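Local coordinates for 3-chlorocatechol 1,2-dioxygenase (Rhodococcus opacus, PDB 2BOY), which probably catalyses the iron(III)-dependent intradiol cleavage of the aromatic ring of catechols, 3-chlorocatechol among them, at residues Gly147-Asp152 against Phe157-Ile162; Asp233-Gln238 against His242-Tyr247. All blocks are in the same frame, centred on the assembly; numbering follows the deposited sequence.

Contact 1. Residues Gly147-Asp152 against Phe157-Ile162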
ATOM      1  N   GLY A 147      13.453 -16.617 -24.130  1.00 17.35           N
ATOM      2  CA  GLY A 147      14.066 -17.877 -24.523  1.00 18.24           C
ATOM      3  C   GLY A 147      14.993 -18.460 -23.473  1.00 18.02           C
ATOM      4  O   GLY A 147      15.537 -17.719 -22.626  1.00 18.61           O
ATOM      5  N   LYS A 148      15.222 -19.759 -23.585  1.00 18.61           N
ATOM      6  CA  LYS A 148      16.172 -20.454 -22.725  1.00 19.73           C
ATOM      7  C   LYS A 148      17.328 -20.975 -23.570  1.00 19.79           C
ATOM      8  O   LYS A 148      17.112 -21.555 -24.633  1.00 19.54           O
ATOM      9  CB  LYS A 148      15.503 -21.634 -22.040  1.00 19.94           C
ATOM     10  CG  LYS A 148      14.418 -21.198 -21.068  1.00 23.06           C
ATOM     11  CD  LYS A 148      13.683 -22.384 -20.565  1.00 26.74           C
ATOM     12  CE  LYS A 148      12.773 -22.022 -19.412  1.00 27.74           C
ATOM     13  NZ  LYS A 148      12.245 -23.285 -18.912  1.00 28.67           N
ATOM     14  N   ILE A 149      18.540 -20.795 -23.062  1.00 20.96           N
ATOM     15  CA  ILE A 149      19.751 -21.301 -23.693  1.00 22.76           C
ATOM     16  C   ILE A 149      20.631 -21.964 -22.634  1.00 24.19           C
ATOM     17  O   ILE A 149      20.338 -21.893 -21.416  1.00 24.10           O
ATOM     18  CB  ILE A 149      20.506 -20.149 -24.323  1.00 22.96           C
ATOM     19  CG1 ILE A 149      20.648 -19.050 -23.291  1.00 23.84           C
ATOM     20  CG2 ILE A 149      19.711 -19.586 -25.516  1.00 23.39           C
ATOM     21  CD1 ILE A 149      21.691 -18.045 -23.597  1.00 28.56           C
ATOM     22  N   ARG A 150      21.674 -22.638 -23.103  1.00 23.07           N
ATOM     23  CA  ARG A 150      22.580 -23.382 -22.225  1.00 24.74           C
ATOM     24  C   ARG A 150      23.993 -22.966 -22.590  1.00 23.59           C
ATOM     25  O   ARG A 150      24.259 -22.778 -23.776  1.00 25.65           O
ATOM     26  CB  ARG A 150      22.471 -24.886 -22.498  1.00 25.24           C
ATOM     27  CG  ARG A 150      21.190 -25.560 -22.023  1.00 31.87           C
ATOM     28  CD  ARG A 150      21.100 -26.994 -22.571  1.00 38.89           C
ATOM     29  NE  ARG A 150      20.597 -27.989 -21.613  1.00 45.99           N
ATOM     30  CZ  ARG A 150      21.366 -28.696 -20.790  1.00 48.68           C
ATOM     31  NH1 ARG A 150      22.676 -28.490 -20.747  1.00 50.06           N
ATOM     32  NH2 ARG A 150      20.818 -29.601 -19.986  1.00 52.74           N
ATOM     33  N   THR A 151      24.910 -22.867 -21.621  1.00 22.19           N
ATOM     34  CA  THR A 151      26.320 -22.706 -21.972  1.00 21.58           C
ATOM     35  C   THR A 151      26.830 -24.023 -22.539  1.00 21.74           C
ATOM     36  O   THR A 151      26.337 -25.118 -22.139  1.00 20.88           O
ATOM     37  CB  THR A 151      27.202 -22.320 -20.770  1.00 21.22           C
ATOM     38  OG1 THR A 151      27.041 -23.272 -19.689  1.00 18.89           O
ATOM     39  CG2 THR A 151      26.769 -20.941 -20.202  1.00 22.92           C
ATOM     40  N   ASP A 152      27.833 -23.909 -23.409  1.00 20.50           N
ATOM     41  CA  ASP A 152      28.453 -25.072 -24.041  1.00 20.57           C
ATOM     42  C   ASP A 152      29.569 -25.613 -23.146  1.00 21.21           C
ATOM     43  O   ASP A 152      29.682 -25.186 -21.985  1.00 21.59           O
ATOM     44  CB  ASP A 152      28.937 -24.718 -25.464  1.00 19.60           C
ATOM     45  CG  ASP A 152      30.034 -23.671 -25.497  1.00 18.95           C
ATOM     46  OD1 ASP A 152      30.786 -23.435 -24.483  1.00 18.68           O
ATOM     47  OD2 ASP A 152      30.231 -22.998 -26.557  1.00 22.51           O
ATOM     48  N   PHE A 157      28.137 -19.032 -24.960  1.00 17.78           N
ATOM     49  CA  PHE A 157      27.031 -19.095 -25.921  1.00 17.49           C
ATOM     50  C   PHE A 157      27.081 -17.791 -26.707  1.00 17.90           C
ATOM     51  O   PHE A 157      27.680 -16.782 -26.270  1.00 17.49           O
ATOM     52  CB  PHE A 157      25.643 -19.241 -25.217  1.00 17.64           C
ATOM     53  CG  PHE A 157      25.288 -18.072 -24.311  1.00 17.45           C
ATOM     54  CD1 PHE A 157      24.686 -16.923 -24.828  1.00 18.55           C
ATOM     55  CD2 PHE A 157      25.585 -18.107 -22.959  1.00 18.60           C
ATOM     56  CE1 PHE A 157      24.363 -15.851 -24.001  1.00 17.21           C
ATOM     57  CE2 PHE A 157      25.276 -17.031 -22.107  1.00 16.70           C
ATOM     58  CZ  PHE A 157      24.640 -15.911 -22.620  1.00 20.61           C
ATOM     59  N   THR A 158      26.429 -17.818 -27.866  1.00 18.36           N
ATOM     60  CA  THR A 158      26.272 -16.636 -28.694  1.00 18.93           C
ATOM     61  C   THR A 158      24.794 -16.541 -28.911  1.00 19.84           C
ATOM     62  O   THR A 158      24.154 -17.555 -29.251  1.00 19.99           O
ATOM     63  CB  THR A 158      26.985 -16.863 -30.054  1.00 20.53           C
ATOM     64  OG1 THR A 158      28.413 -16.880 -29.848  1.00 21.21           O
ATOM     65  CG2 THR A 158      26.765 -15.680 -30.991  1.00 21.76           C
ATOM     66  N   LEU A 159      24.240 -15.346 -28.725  1.00 18.71           N
ATOM     67  CA  LEU A 159      22.785 -15.166 -28.825  1.00 19.16           C
ATOM     68  C   LEU A 159      22.489 -14.010 -29.772  1.00 19.98           C
ATOM     69  O   LEU A 159      23.062 -12.919 -29.610  1.00 20.03           O
ATOM     70  CB  LEU A 159      22.191 -14.911 -27.424  1.00 17.43           C
ATOM     71  CG  LEU A 159      20.669 -14.594 -27.325  1.00 18.41           C
ATOM     72  CD1 LEU A 159      19.855 -15.773 -27.810  1.00 18.38           C
ATOM     73  CD2 LEU A 159      20.281 -14.224 -25.898  1.00 18.37           C
ATOM     74  N   ARG A 160      21.609 -14.250 -30.755  1.00 19.34           N
ATOM     75  CA  ARG A 160      21.164 -13.176 -31.632  1.00 20.34           C
ATOM     76  C   ARG A 160      19.799 -12.615 -31.197  1.00 20.64           C
ATOM     77  O   ARG A 160      18.831 -13.351 -30.989  1.00 21.14           O
ATOM     78  CB  ARG A 160      21.078 -13.649 -33.090  1.00 20.84           C
ATOM     79  CG  ARG A 160      20.512 -12.606 -34.035  1.00 24.83           C
ATOM     80  CD  ARG A 160      20.600 -12.956 -35.535  1.00 33.66           C
ATOM     81  NE  ARG A 160      19.339 -12.599 -36.209  1.00 41.76           N
ATOM     82  CZ  ARG A 160      18.569 -13.463 -36.892  1.00 47.08           C
ATOM     83  NH1 ARG A 160      18.941 -14.732 -37.029  1.00 49.46           N
ATOM     84  NH2 ARG A 160      17.427 -13.060 -37.459  1.00 47.07           N
ATOM     85  N   THR A 161      19.720 -11.302 -31.098  1.00 19.18           N
ATOM     86  CA  THR A 161      18.476 -10.672 -30.753  1.00 19.53           C
ATOM     87  C   THR A 161      18.464  -9.280 -31.375  1.00 20.52           C
ATOM     88  O   THR A 161      19.172  -9.038 -32.366  1.00 20.33           O
ATOM     89  CB  THR A 161      18.292 -10.721 -29.216  1.00 18.77           C
ATOM     90  OG1 THR A 161      17.044 -10.181 -28.872  1.00 18.30           O
ATOM     91  CG2 THR A 161      19.347  -9.883 -28.457  1.00 18.10           C
ATOM     92  N   ILE A 162      17.612  -8.410 -30.860  1.00 21.39           N
ATOM     93  CA  ILE A 162      17.533  -7.030 -31.298  1.00 23.62           C
ATOM     94  C   ILE A 162      17.760  -6.187 -30.054  1.00 22.69           C
ATOM     95  O   ILE A 162      17.505  -6.670 -28.957  1.00 23.40           O
ATOM     96  CB  ILE A 162      16.156  -6.835 -32.006  1.00 23.54           C
ATOM     97  CG1 ILE A 162      16.361  -7.083 -33.513  1.00 27.07           C
ATOM     98  CG2 ILE A 162      15.544  -5.482 -31.745  1.00 27.23           C
ATOM     99  CD1 ILE A 162      15.132  -7.637 -34.229  1.00 34.64           C
TER
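Ile149 and Phe157 carry this contact through a CH-pi interaction. The CD1 methyl of Ile149 stands 3.5 Å from the centroid of the Phe157 ring, only 14° off the ring normal, and is therefore aimed almost straight at the middle of one face. The fit is tight, with CD1 just 3.4 Å from Phe157 CD1. Both first torsions lie near +60° (50° for Ile149, 62° for Phe157), which sets CG1 of the one and the ring of the other between backbone N and carbonyl carbon, and the two side chains cross at about a right angle. A slender branched chain suits this place, because one methyl can press on a flat aromatic face while its other branch, CG2, turns to Leu159.

The remaining apolar contacts are looser. Thr151 CG2 approaches the edge of the same ring, 4.1 Å from Phe157 CD2, and Ile149 CG2 lies 4.5 Å from Leu159 CD1.

Polar groups look to neighbours. Thr151, a small residue with one methyl and one hydroxyl, gives its methyl to the ring while OG1 bonds to Leu117 O and Val120 N. In the turn, Asp152 OD1 takes the backbone N-H groups of Asn154 and Arg156.

The strand axes run nearly antiparallel but 8.3 Å apart, beyond the reach of direct backbone pairing. Strand 146-150 pairs instead with 121-125, and 156-162 with 102-110. Side chains that meet across such a gap, from strands paired to different neighbours, are what the core of a beta sandwich looks like, the fold of the intradiol dioxygenase catalytic domain.

Contact 2. Residues Asp233-Gln238 against His242-Tyr247; sequences DKIEAQ and HFETSY
His242 and Ile235 face each other as a hydrogen-bonded pair near the turn of an antiparallel beta hairpin, formed by strands 229-236 and 241-250. Ile235 N reaches His242 O at 2.7 Å with an almost straight N-H...O angle of 171°, and His242 N returns a bond to Ile235 O. Their side chains share one face of the sheet. The imidazole, with CG held between its backbone N and carbonyl carbon (chi1 70°), reaches across to Ile235, whose CB lies over one ring face, offset toward the rim and 3.6 Å from NE2. This is a CH-pi contact. Branching at CB suits Ile235 to the task: CG2 also meets the ring, 3.7 Å from His242 CE1, and the aliphatic surface covers an aromatic one at a site that is only partly shielded from solvent.

Lys234 and Phe243 form the next, non-hydrogen-bonded pair, on the other face of the sheet. Lys234 CG lies 3.8 Å from Phe243 CE1, while its ammonium group runs on to a salt bridge with Glu236; a long chain can thus serve a ring with its methylenes and a carboxylate with its tip.

Glu244, third in the surface it loses to this contact, pairs with Asp233 by two backbone bonds, Asp233 N to Glu244 O and Glu244 N to Asp233 O. Their side chains leave the sheet on the same face as those of His242 and Ile235. Glu244 OE2 has a long, weak ion pair with Arg106, which probably eases the crowding of negative charge. Between the two acids sits a water that donates both its hydrogens, one to Asp233 OD2 at 2.7 Å and the other to Glu244 OE1 at 2.8 Å.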
ATOM      1  N   ASP A 233      29.835  -2.691 -29.744  1.00 26.51           N
ATOM      2  CA  ASP A 233      30.683  -2.418 -30.908  1.00 28.96           C
ATOM      3  C   ASP A 233      29.844  -2.475 -32.170  1.00 29.66           C
ATOM      4  O   ASP A 233      29.092  -3.423 -32.385  1.00 29.75           O
ATOM      5  CB  ASP A 233      31.825  -3.432 -30.997  1.00 29.42           C
ATOM      6  CG  ASP A 233      32.829  -3.288 -29.853  1.00 33.59           C
ATOM      7  OD1 ASP A 233      32.931  -2.169 -29.291  1.00 35.47           O
ATOM      8  OD2 ASP A 233      33.567  -4.226 -29.458  1.00 37.56           O
ATOM      9  N   LYS A 234      29.954  -1.452 -33.005  1.00 30.19           N
ATOM     10  CA  LYS A 234      29.216  -1.436 -34.258  1.00 32.66           C
ATOM     11  C   LYS A 234      29.993  -2.210 -35.313  1.00 33.70           C
ATOM     12  O   LYS A 234      31.137  -1.876 -35.609  1.00 33.27           O
ATOM     13  CB  LYS A 234      28.997   0.007 -34.714  1.00 33.15           C
ATOM     14  CG  LYS A 234      27.914   0.176 -35.760  1.00 35.82           C
ATOM     15  CD  LYS A 234      27.743   1.641 -36.132  1.00 41.14           C
ATOM     16  CE  LYS A 234      26.715   1.784 -37.231  1.00 43.50           C
ATOM     17  NZ  LYS A 234      27.091   2.849 -38.231  1.00 48.89           N
ATOM     18  N   ILE A 235      29.366  -3.235 -35.876  1.00 35.11           N
ATOM     19  CA  ILE A 235      29.982  -4.073 -36.917  1.00 37.80           C
ATOM     20  C   ILE A 235      29.315  -3.825 -38.262  1.00 40.17           C
ATOM     21  O   ILE A 235      28.133  -4.093 -38.432  1.00 39.65           O
ATOM     22  CB  ILE A 235      29.864  -5.582 -36.568  1.00 37.39           C
ATOM     23  CG1 ILE A 235      30.448  -5.916 -35.176  1.00 38.20           C
ATOM     24  CG2 ILE A 235      30.440  -6.461 -37.713  1.00 38.04           C
ATOM     25  CD1 ILE A 235      31.832  -5.345 -34.876  1.00 38.21           C
ATOM     26  N   GLU A 236      30.066  -3.294 -39.216  1.00 44.10           N
ATOM     27  CA  GLU A 236      29.520  -3.089 -40.568  1.00 48.04           C
ATOM     28  C   GLU A 236      29.956  -4.234 -41.468  1.00 49.75           C
ATOM     29  O   GLU A 236      31.123  -4.288 -41.871  1.00 50.70           O
ATOM     30  CB  GLU A 236      29.967  -1.745 -41.148  1.00 48.18           C
ATOM     31  CG  GLU A 236      28.808  -0.801 -41.401  1.00 51.03           C
ATOM     32  CD  GLU A 236      28.872   0.465 -40.562  1.00 55.42           C
ATOM     33  OE1 GLU A 236      29.843   0.628 -39.772  1.00 56.02           O
ATOM     34  OE2 GLU A 236      27.942   1.307 -40.696  1.00 57.33           O
ATOM     35  N   ALA A 237      29.038  -5.155 -41.762  1.00 51.88           N
ATOM     36  CA  ALA A 237      29.373  -6.322 -42.589  1.00 53.98           C
ATOM     37  C   ALA A 237      28.256  -7.311 -42.923  1.00 55.18           C
ATOM     38  O   ALA A 237      27.940  -8.189 -42.104  1.00 55.89           O
ATOM     39  N   GLN A 238      27.672  -7.140 -44.120  1.00 56.04           N
ATOM     40  CA  GLN A 238      26.831  -8.134 -44.829  1.00 56.62           C
ATOM     41  C   GLN A 238      25.500  -8.652 -44.226  1.00 56.74           C
ATOM     42  O   GLN A 238      25.497  -9.648 -43.485  1.00 57.15           O
ATOM     43  N   HIS A 242      25.460  -4.074 -37.477  1.00 34.92           N
ATOM     44  CA  HIS A 242      24.833  -4.631 -36.303  1.00 31.80           C
ATOM     45  C   HIS A 242      25.737  -4.307 -35.123  1.00 29.12           C
ATOM     46  O   HIS A 242      26.794  -3.657 -35.297  1.00 26.80           O
ATOM     47  CB  HIS A 242      24.522  -6.132 -36.454  1.00 32.51           C
ATOM     48  CG  HIS A 242      25.732  -7.018 -36.473  1.00 35.32           C
ATOM     49  ND1 HIS A 242      26.207  -7.604 -37.627  1.00 38.78           N
ATOM     50  CD2 HIS A 242      26.548  -7.444 -35.476  1.00 35.78           C
ATOM     51  CE1 HIS A 242      27.276  -8.330 -37.349  1.00 37.35           C
ATOM     52  NE2 HIS A 242      27.514  -8.237 -36.054  1.00 37.43           N
ATOM     53  N   PHE A 243      25.304  -4.716 -33.936  1.00 25.03           N
ATOM     54  CA  PHE A 243      26.026  -4.419 -32.715  1.00 23.57           C
ATOM     55  C   PHE A 243      26.416  -5.718 -32.089  1.00 23.46           C
ATOM     56  O   PHE A 243      25.673  -6.700 -32.208  1.00 23.47           O
ATOM     57  CB  PHE A 243      25.157  -3.574 -31.794  1.00 23.26           C
ATOM     58  CG  PHE A 243      24.880  -2.214 -32.375  1.00 25.95           C
ATOM     59  CD1 PHE A 243      25.806  -1.191 -32.231  1.00 27.55           C
ATOM     60  CD2 PHE A 243      23.760  -2.003 -33.169  1.00 31.28           C
ATOM     61  CE1 PHE A 243      25.577   0.083 -32.825  1.00 32.48           C
ATOM     62  CE2 PHE A 243      23.527  -0.751 -33.782  1.00 34.28           C
ATOM     63  CZ  PHE A 243      24.430   0.284 -33.605  1.00 32.60           C
ATOM     64  N   GLU A 244      27.557  -5.704 -31.429  1.00 22.79           N
ATOM     65  CA  GLU A 244      28.034  -6.865 -30.700  1.00 23.53           C
ATOM     66  C   GLU A 244      28.445  -6.462 -29.289  1.00 22.54           C
ATOM     67  O   GLU A 244      28.934  -5.345 -29.053  1.00 21.63           O
ATOM     68  CB  GLU A 244      29.192  -7.479 -31.472  1.00 24.00           C
ATOM     69  CG  GLU A 244      29.949  -8.554 -30.756  1.00 30.59           C
ATOM     70  CD  GLU A 244      31.154  -8.978 -31.592  1.00 36.94           C
ATOM     71  OE1 GLU A 244      32.299  -8.835 -31.093  1.00 42.16           O
ATOM     72  OE2 GLU A 244      30.950  -9.403 -32.756  1.00 38.47           O
ATOM     73  N   THR A 245      28.234  -7.376 -28.348  1.00 21.07           N
ATOM     74  CA  THR A 245      28.620  -7.131 -26.961  1.00 20.89           C
ATOM     75  C   THR A 245      28.992  -8.460 -26.285  1.00 20.39           C
ATOM     76  O   THR A 245      28.691  -9.501 -26.812  1.00 18.82           O
ATOM     77  CB  THR A 245      27.484  -6.371 -26.237  1.00 20.68           C
ATOM     78  OG1 THR A 245      27.976  -5.874 -24.981  1.00 22.27           O
ATOM     79  CG2 THR A 245      26.322  -7.309 -25.836  1.00 19.96           C
ATOM     80  N   SER A 246      29.684  -8.400 -25.144  1.00 20.80           N
ATOM     81  CA  SER A 246      30.220  -9.587 -24.483  1.00 21.79           C
ATOM     82  C   SER A 246      29.964  -9.354 -23.022  1.00 20.56           C
ATOM     83  O   SER A 246      30.036  -8.208 -22.545  1.00 20.91           O
ATOM     84  CB  SER A 246      31.743  -9.702 -24.668  1.00 21.40           C
ATOM     85  OG  SER A 246      32.044  -9.943 -26.031  1.00 30.57           O
ATOM     86  N   TYR A 247      29.670 -10.424 -22.309  1.00 20.07           N
ATOM     87  CA  TYR A 247      29.542 -10.349 -20.856  1.00 19.52           C
ATOM     88  C   TYR A 247      29.957 -11.653 -20.227  1.00 18.85           C
ATOM     89  O   TYR A 247      29.676 -12.720 -20.764  1.00 19.24           O
ATOM     90  CB  TYR A 247      28.103 -10.030 -20.406  1.00 18.79           C
ATOM     91  CG  TYR A 247      28.017  -9.645 -18.941  1.00 18.84           C
ATOM     92  CD1 TYR A 247      28.389  -8.355 -18.503  1.00 20.96           C
ATOM     93  CD2 TYR A 247      27.577 -10.564 -18.005  1.00 19.79           C
ATOM     94  CE1 TYR A 247      28.339  -8.007 -17.131  1.00 20.78           C
ATOM     95  CE2 TYR A 247      27.508 -10.255 -16.672  1.00 20.33           C
ATOM     96  CZ  TYR A 247      27.899  -8.968 -16.234  1.00 22.33           C
ATOM     97  OH  TYR A 247      27.807  -8.671 -14.894  1.00 22.44           O
TER
HETATM   98  O   HOH W   1      33.779  -6.497 -30.926  1.00 48.37           O

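Contact 1 comes first along the chain, and contact 2 follows it within the same catalytic part of the protein. Their centres are 16 Å apart and their nearest atoms about 6 Å, so they do not touch. Strand 102-110 links them: it pairs antiparallel with 156-162 of contact 1 and parallel with 241-250 of contact 2. Contact 1 is a buried layer between strands, whereas contact 2 is a hairpin at the surface. The sheet continues from strand 229-236 through 204-210 to 187-197, which carries the iron ligands His191 and His193. Both contacts thus reach the sheet that supplies these two histidines, although contact 2 itself is remote from the iron.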